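Local coordinates for 3-hydroxyacyl-CoA dehydrogenase (Brucella suis, PDB 4O5O), which probably catalyses the NAD(H)-dependent interconversion of 3-hydroxyacyl-CoA and 3-oxoacyl-CoA, as a tetrameric short-chain dehydrogenase with a Rossmann-type fold, at residues A109-L112 and E113-T116. Residues are numbered along the deposited sequence; the frame is centred on the assembly and turned at random.
Sequences AHKL and ETFT
His110 brings the CE1 corner of its imidazole against the first turn of the helix, 3.2 Å from Thr114 OG1 and next to Phe115 CB. The ring gets there with CG anti to its own backbone N (chi1 -165°) and is held by ND1, which donates to Lys111 O at 2.8 Å; that oxygen lies almost in the ring plane, so the bond fixes the ring's rotation. The backbone N of Phe115 sits at the ring edge. Thr114 OG1 lies 3.0 Å from Lys111 O and is hydrogen-bonded to Glu101, whose other carboxylate oxygen accepts a hydrogen bond from Lys111 N. His110 and Phe115 form the tight part; Leu112, also buried, turns to Ala69 of a neighbouring subunit. Leu112 O takes two bonds from Thr116, one turn further along the helix: the helical one from N at 2.9 Å, and a second from OG1, which approaches from above the carbonyl plane.

The solvent side is made by Lys111, at the N-cap position, and Glu113. Both are exposed, and Lys111 NZ stays 6.6 Å from Glu113 OE1, too far for a salt bridge. Glu113 instead bends back at chi2 (88°), bringing OE1 within 3.7 Å of Lys111 CB. A water bridges the same OE1 to Leu112 N, 2.9 Å from each, and thereby serves an N-H of the first helical turn.

The junction joins the small hairpin of strands 104-105 and 108-109 to helix 112-137. Phe115 packs on Ala168 and Ala171 of helix 167-187, while Phe127 of a neighbouring subunit stacks on Phe115 and meets His110 edge-to-face, placing this helix start in a subunit interface.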
loop_
_atom_site.group_PDB
_atom_site.type_symbol
_atom_site.label_atom_id
_atom_site.label_comp_id
_atom_site.label_asym_id
_atom_site.label_seq_id
_atom_site.Cartn_x
_atom_site.Cartn_y
_atom_site.Cartn_z
ATOM N N ALA B 109 18.004 23.114 -11.082
ATOM C CA ALA B 109 17.570 21.971 -10.311
ATOM C C ALA B 109 17.072 22.433 -8.934
ATOM O O ALA B 109 17.526 23.429 -8.379
ATOM C CB ALA B 109 18.712 20.965 -10.147
ATOM N N HIS B 110 16.152 21.659 -8.364
ATOM C CA HIS B 110 15.669 21.844 -6.998
ATOM C C HIS B 110 16.849 22.132 -6.105
ATOM O O HIS B 110 17.854 21.422 -6.170
ATOM C CB HIS B 110 15.007 20.525 -6.568
ATOM C CG HIS B 110 14.134 20.574 -5.344
ATOM N ND1 HIS B 110 14.579 20.933 -4.094
ATOM C CD2 HIS B 110 12.860 20.141 -5.169
ATOM C CE1 HIS B 110 13.590 20.815 -3.220
ATOM N NE2 HIS B 110 12.553 20.290 -3.838
ATOM N N LYS B 111 16.729 23.112 -5.223
ATOM C CA LYS B 111 17.827 23.402 -4.291
ATOM C C LYS B 111 18.002 22.254 -3.309
ATOM O O LYS B 111 17.014 21.645 -2.855
ATOM C CB LYS B 111 17.588 24.699 -3.525
ATOM C CG LYS B 111 17.546 25.936 -4.411
ATOM C CD LYS B 111 18.920 26.290 -4.944
ATOM C CE LYS B 111 18.949 27.701 -5.538
ATOM N NZ LYS B 111 18.289 27.779 -6.872
ATOM N N LEU B 112 19.243 21.906 -3.016
ATOM C CA LEU B 112 19.447 20.894 -2.000
ATOM C C LEU B 112 19.032 21.399 -0.615
ATOM O O LEU B 112 18.489 20.662 0.204
ATOM C CB LEU B 112 20.883 20.399 -2.033
ATOM C CG LEU B 112 21.199 19.184 -1.159
ATOM C CD1 LEU B 112 20.316 18.003 -1.561
ATOM C CD2 LEU B 112 22.667 18.829 -1.225
ATOM N N GLU B 113 19.244 22.679 -0.384
ATOM C CA GLU B 113 18.980 23.262 0.935
ATOM C C GLU B 113 17.480 23.224 1.302
ATOM O O GLU B 113 17.117 23.036 2.459
ATOM C CB GLU B 113 19.527 24.719 0.988
ATOM C CG GLU B 113 21.045 24.884 0.752
ATOM C CD GLU B 113 21.499 25.040 -0.715
ATOM O OE1 GLU B 113 20.828 24.581 -1.677
ATOM O OE2 GLU B 113 22.597 25.621 -0.892
ATOM N N THR B 114 16.618 23.489 0.318
ATOM C CA THR B 114 15.169 23.485 0.553
ATOM C C THR B 114 14.635 22.050 0.807
ATOM O O THR B 114 13.807 21.845 1.685
ATOM C CB THR B 114 14.450 24.126 -0.637
ATOM O OG1 THR B 114 14.851 23.441 -1.815
ATOM C CG2 THR B 114 14.782 25.627 -0.707
ATOM N N PHE B 115 15.146 21.062 0.064
ATOM C CA PHE B 115 14.798 19.665 0.319
ATOM C C PHE B 115 15.225 19.318 1.740
ATOM O O PHE B 115 14.451 18.732 2.522
ATOM C CB PHE B 115 15.509 18.737 -0.675
ATOM C CG PHE B 115 15.108 17.283 -0.561
ATOM C CD1 PHE B 115 15.780 16.443 0.299
ATOM C CD2 PHE B 115 14.095 16.748 -1.356
ATOM C CE1 PHE B 115 15.431 15.102 0.400
ATOM C CE2 PHE B 115 13.744 15.416 -1.255
ATOM C CZ PHE B 115 14.398 14.588 -0.358
ATOM N N THR B 116 16.443 19.722 2.105
ATOM C CA THR B 116 16.950 19.421 3.423
ATOM C C THR B 116 16.098 20.051 4.542
ATOM O O THR B 116 15.828 19.410 5.543
ATOM C CB THR B 116 18.437 19.827 3.551
ATOM O OG1 THR B 116 19.211 19.096 2.589
ATOM C CG2 THR B 116 18.978 19.573 4.959
HETATM O O HOH W 1 21.501 23.339 -4.153
#